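Local structure of effector protein HopAB2 (Pseudomonas syringae pv. tomato, 3TL8) at residues B[28-31]-B[32-36]; B[78-82]-B[83-87]. The protein is a plant-pathogen effector that suppresses host immunity and programmed cell death in susceptible plants and, recognised by the Pto resistance protein, triggers the hypersensitive response in tomato. All blocks are in the same frame, centred on the assembly; numbering follows the deposited sequence.

Contact 1: residues B[28-31]-B[32-36]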
loop_
_atom_site.group_PDB
_atom_site.type_symbol
_atom_site.label_atom_id
_atom_site.label_comp_id
_atom_site.label_asym_id
_atom_site.label_seq_id
_atom_site.Cartn_x
_atom_site.Cartn_y
_atom_site.Cartn_z
ATOM N N ASP B 28 6.643 -21.035 4.608
ATOM C CA ASP B 28 6.245 -21.483 3.282
ATOM C C ASP B 28 5.092 -20.651 2.748
ATOM O O ASP B 28 3.966 -20.748 3.223
ATOM C CB ASP B 28 5.878 -22.964 3.285
ATOM C CG ASP B 28 5.892 -23.566 1.887
ATOM O OD1 ASP B 28 5.774 -22.799 0.906
ATOM O OD2 ASP B 28 6.025 -24.803 1.769
ATOM N N ARG B 29 5.389 -19.832 1.749
ATOM C CA ARG B 29 4.405 -18.937 1.165
ATOM C C ARG B 29 3.301 -19.728 0.467
ATOM O O ARG B 29 2.131 -19.355 0.542
ATOM C CB ARG B 29 5.098 -17.988 0.191
ATOM C CG ARG B 29 4.193 -17.057 -0.568
ATOM C CD ARG B 29 4.984 -16.342 -1.643
ATOM N NE ARG B 29 6.080 -15.568 -1.066
ATOM C CZ ARG B 29 5.950 -14.322 -0.633
ATOM N NH1 ARG B 29 4.774 -13.724 -0.722
ATOM N NH2 ARG B 29 6.984 -13.677 -0.109
ATOM N N ALA B 30 3.661 -20.826 -0.194
ATOM C CA ALA B 30 2.658 -21.657 -0.869
ATOM C C ALA B 30 1.675 -22.288 0.120
ATOM O O ALA B 30 0.460 -22.234 -0.072
ATOM C CB ALA B 30 3.316 -22.725 -1.713
ATOM N N ALA B 31 2.202 -22.877 1.186
ATOM C CA ALA B 31 1.342 -23.468 2.205
ATOM C C ALA B 31 0.365 -22.439 2.736
ATOM O O ALA B 31 -0.829 -22.713 2.844
ATOM C CB ALA B 31 2.171 -24.054 3.342
ATOM N N MET B 32 0.873 -21.252 3.058
ATOM C CA MET B 32 0.048 -20.203 3.646
ATOM C C MET B 32 -1.091 -19.870 2.705
ATOM O O MET B 32 -2.234 -19.666 3.121
ATOM C CB MET B 32 0.874 -18.943 3.896
ATOM C CG MET B 32 1.728 -18.984 5.147
ATOM S SD MET B 32 2.687 -17.470 5.377
ATOM C CE MET B 32 1.444 -16.338 6.006
ATOM N N ARG B 33 -0.739 -19.804 1.430
ATOM C CA ARG B 33 -1.648 -19.445 0.361
ATOM C C ARG B 33 -2.660 -20.568 0.153
ATOM O O ARG B 33 -3.836 -20.327 -0.103
ATOM C CB ARG B 33 -0.823 -19.230 -0.902
ATOM C CG ARG B 33 -1.595 -19.018 -2.168
ATOM C CD ARG B 33 -0.707 -19.359 -3.375
ATOM N NE ARG B 33 0.526 -18.560 -3.465
ATOM C CZ ARG B 33 1.736 -19.076 -3.686
ATOM N NH1 ARG B 33 1.879 -20.389 -3.829
ATOM N NH2 ARG B 33 2.806 -18.291 -3.772
ATOM N N ASN B 34 -2.188 -21.802 0.262
ATOM C CA ASN B 34 -3.056 -22.949 0.097
ATOM C C ASN B 34 -4.109 -22.997 1.200
ATOM O O ASN B 34 -5.276 -23.267 0.946
ATOM C CB ASN B 34 -2.235 -24.243 0.060
ATOM C CG ASN B 34 -1.490 -24.417 -1.247
ATOM O OD1 ASN B 34 -1.898 -23.882 -2.277
ATOM N ND2 ASN B 34 -0.396 -25.169 -1.216
ATOM N N ARG B 35 -3.680 -22.704 2.423
ATOM C CA ARG B 35 -4.555 -22.764 3.581
ATOM C C ARG B 35 -5.666 -21.740 3.472
ATOM O O ARG B 35 -6.822 -22.033 3.772
ATOM C CB ARG B 35 -3.752 -22.557 4.865
ATOM C CG ARG B 35 -4.524 -22.824 6.140
ATOM C CD ARG B 35 -3.584 -22.918 7.334
ATOM N NE ARG B 35 -2.737 -21.732 7.455
ATOM C CZ ARG B 35 -1.436 -21.698 7.172
ATOM N NH1 ARG B 35 -0.809 -22.795 6.762
ATOM N NH2 ARG B 35 -0.757 -20.566 7.305
ATOM N N GLY B 36 -5.315 -20.543 3.020
ATOM C CA GLY B 36 -6.281 -19.472 2.836
ATOM C C GLY B 36 -7.289 -19.825 1.768
ATOM O O GLY B 36 -8.476 -19.551 1.918
#

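Contact 2: residues B[78-82]-B[83-87]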
loop_
_atom_site.group_PDB
_atom_site.type_symbol
_atom_site.label_atom_id
_atom_site.label_comp_id
_atom_site.label_asym_id
_atom_site.label_seq_id
_atom_site.Cartn_x
_atom_site.Cartn_y
_atom_site.Cartn_z
ATOM N N ALA B 78 -24.171 -14.004 8.978
ATOM C CA ALA B 78 -24.005 -15.127 8.063
ATOM C C ALA B 78 -22.526 -15.529 7.890
ATOM O O ALA B 78 -22.196 -16.718 7.891
ATOM C CB ALA B 78 -24.639 -14.811 6.722
ATOM N N LEU B 79 -21.644 -14.541 7.742
ATOM C CA LEU B 79 -20.210 -14.800 7.639
ATOM C C LEU B 79 -19.653 -15.284 8.973
ATOM O O LEU B 79 -18.841 -16.213 9.022
ATOM C CB LEU B 79 -19.458 -13.535 7.214
ATOM C CG LEU B 79 -19.684 -12.990 5.806
ATOM C CD1 LEU B 79 -19.183 -11.564 5.724
ATOM C CD2 LEU B 79 -19.013 -13.864 4.758
ATOM N N GLN B 80 -20.087 -14.628 10.046
ATOM C CA GLN B 80 -19.686 -14.977 11.399
ATOM C C GLN B 80 -20.098 -16.417 11.700
ATOM O O GLN B 80 -19.415 -17.153 12.413
ATOM C CB GLN B 80 -20.370 -14.027 12.378
ATOM C CG GLN B 80 -19.737 -13.980 13.746
ATOM C CD GLN B 80 -18.312 -13.483 13.695
ATOM O OE1 GLN B 80 -17.405 -14.210 13.288
ATOM N NE2 GLN B 80 -18.103 -12.233 14.101
ATOM N N ASN B 81 -21.235 -16.801 11.142
ATOM C CA ASN B 81 -21.741 -18.155 11.247
ATOM C C ASN B 81 -20.749 -19.128 10.601
ATOM O O ASN B 81 -20.425 -20.178 11.160
ATOM C CB ASN B 81 -23.123 -18.214 10.582
ATOM C CG ASN B 81 -23.569 -19.621 10.260
ATOM O OD1 ASN B 81 -23.059 -20.242 9.326
ATOM N ND2 ASN B 81 -24.544 -20.124 11.014
ATOM N N VAL B 82 -20.253 -18.749 9.428
ATOM C CA VAL B 82 -19.269 -19.543 8.696
ATOM C C VAL B 82 -17.852 -19.355 9.265
ATOM O O VAL B 82 -16.877 -19.939 8.782
ATOM C CB VAL B 82 -19.337 -19.235 7.173
ATOM C CG1 VAL B 82 -17.970 -18.848 6.601
ATOM C CG2 VAL B 82 -19.957 -20.409 6.424
ATOM N N GLY B 83 -17.749 -18.555 10.317
ATOM C CA GLY B 83 -16.474 -18.359 10.978
ATOM C C GLY B 83 -15.675 -17.190 10.439
ATOM O O GLY B 83 -14.675 -16.798 11.044
ATOM N N ILE B 84 -16.109 -16.636 9.307
ATOM C CA ILE B 84 -15.449 -15.467 8.728
ATOM C C ILE B 84 -15.845 -14.205 9.475
ATOM O O ILE B 84 -16.983 -13.747 9.376
ATOM C CB ILE B 84 -15.796 -15.268 7.240
ATOM C CG1 ILE B 84 -15.292 -16.443 6.406
ATOM C CG2 ILE B 84 -15.194 -13.966 6.728
ATOM C CD1 ILE B 84 -15.652 -16.339 4.944
ATOM N N ASN B 85 -14.897 -13.638 10.210
ATOM C CA ASN B 85 -15.171 -12.450 11.004
ATOM C C ASN B 85 -15.237 -11.169 10.178
ATOM O O ASN B 85 -14.232 -10.741 9.609
ATOM C CB ASN B 85 -14.120 -12.288 12.110
ATOM C CG ASN B 85 -13.979 -13.532 12.980
ATOM O OD1 ASN B 85 -14.906 -14.336 13.103
ATOM N ND2 ASN B 85 -12.811 -13.689 13.593
ATOM N N PRO B 86 -16.427 -10.561 10.090
ATOM C CA PRO B 86 -16.423 -9.158 9.686
ATOM C C PRO B 86 -15.698 -8.407 10.790
ATOM O O PRO B 86 -15.854 -8.799 11.949
ATOM C CB PRO B 86 -17.908 -8.793 9.697
ATOM C CG PRO B 86 -18.607 -10.070 9.450
ATOM C CD PRO B 86 -17.789 -11.113 10.156
ATOM N N SER B 87 -14.905 -7.388 10.463
ATOM C CA SER B 87 -14.668 -6.968 9.086
ATOM C C SER B 87 -13.306 -6.303 8.967
ATOM O O SER B 87 -12.684 -5.965 9.973
ATOM C CB SER B 87 -15.758 -6.005 8.617
ATOM O OG SER B 87 -16.827 -6.712 8.015
#

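Contact 1: residues B[28-31]-B[32-36]
Arg-33 reaches back along the first turn of helix 29-49 and lays its side chain beside Ala-30 and Arg-29. Its CB rests 3.3 Å from Arg-29 O, the same carbonyl that receives the Arg-33 backbone N. CG then stands anti to the backbone N (chi1 173°), and a bend at chi3 swings the guanidinium toward the start of the helix, where Arg-29 O lies over one of its faces. NE is hydrogen-bonded outside the two segments, and CZ comes to 3.9 Å from Ala-30 CA. At the tip the two terminal nitrogens part company: NH1 of Arg-33 lies 3.3 Å from Ala-30 CA and is also close to its CB, while NH2 of Arg-33 approaches Arg-29 CD at 3.6 Å. The two arginines therefore meet through the aliphatic portion of Arg-29, with their guanidinium planes 27° apart. Arg-29 NH1 and Arg-33 NH2 each hydrogen-bond to a modified side chain of the chain of another protein, which helps to hold both guanidinium groups in place. Met-32 takes a different course, its CG passing 3.4 Å from Asp-28 O before the chain bends at chi3. Behind these side chains run the i to i+4 backbone bonds, from Met-32 N to Asp-28 O through Arg-35 N to Ala-31 O, the tightest of them joining Asn-34 N to Ala-30 O at 2.7 Å. Asp-28 OD1 accepts a weak bond from Ala-30 N at 3.1 Å. The whole is an N-capped helix start in the BAK1-binding domain of the effector, with Arg-29 and Arg-33 turned to the chain of another protein.

Contact 2: residues B[78-82]-B[83-87]
A Schellman motif ends helix 73-81 and leads into Gly-83, Ile-84, Asn-85 and Pro-86, the motif through which the effector interacts with Pto kinase. Two weak backbone bonds close the turn: Gly-83 N to Gln-80 O at 3.0 Å, and Ile-84 N to Leu-79 O at 2.8 Å, the latter bent to 122° at the hydrogen. Gly-83 makes the reversal with a phi of 91°; at these backbone angles a side chain would collide with Val-82 O, which the glycine avoids. Once the chain has turned, Ile-84 comes back against the helix end. Its CG1 lies 3.6 Å from Val-82 CG1, and the two branched side chains lie alongside each other with the same heading. On Ile-84, CG1 is anti to the carbonyl carbon (chi1 -63°) and the chain extends beyond it, which carries CD1 past Val-82 CG1 to within 4.2 Å of Leu-79 CD2. Nearer the backbone, the CB atoms of Leu-79 and Ile-84 are 4.1 Å apart. Leu-79 also meets the proline farther on: its CD1 approaches Pro-86 CG at 4.1 Å, so one leucine bears on two residues of the outgoing chain. The side chains of Gln-80 and Asn-85 are neighbours on the exposed side. On the buried side, Leu-79 and Ile-84 both pack on Leu-102 of helix 98-109, and Val-82 and Ile-84 both touch Ala-43 of helix 29-49, seating the turn between these two helices; Pro-86 rests on Ile-71 in the loop before helix 73-81.

Contact 1 comes first along the chain and contact 2 follows it, their centres 21 Å apart and their nearest atoms about 8 Å apart, without touching. Both belong to the BAK1-binding domain, an all-helical unit, and they mark opposite kinds of helix end: 28-36 begins helix 29-49, whereas 78-87 closes helix 73-81. Helix 29-49 relates the two, since its later residues Ala-43 and Leu-47 receive side chains from contact 2 while its first turns carry contact 1 away from the chain centre. Contact 1 touches the chain of another protein in this assembly; contact 2 does not, although it holds the Pto-interaction motif.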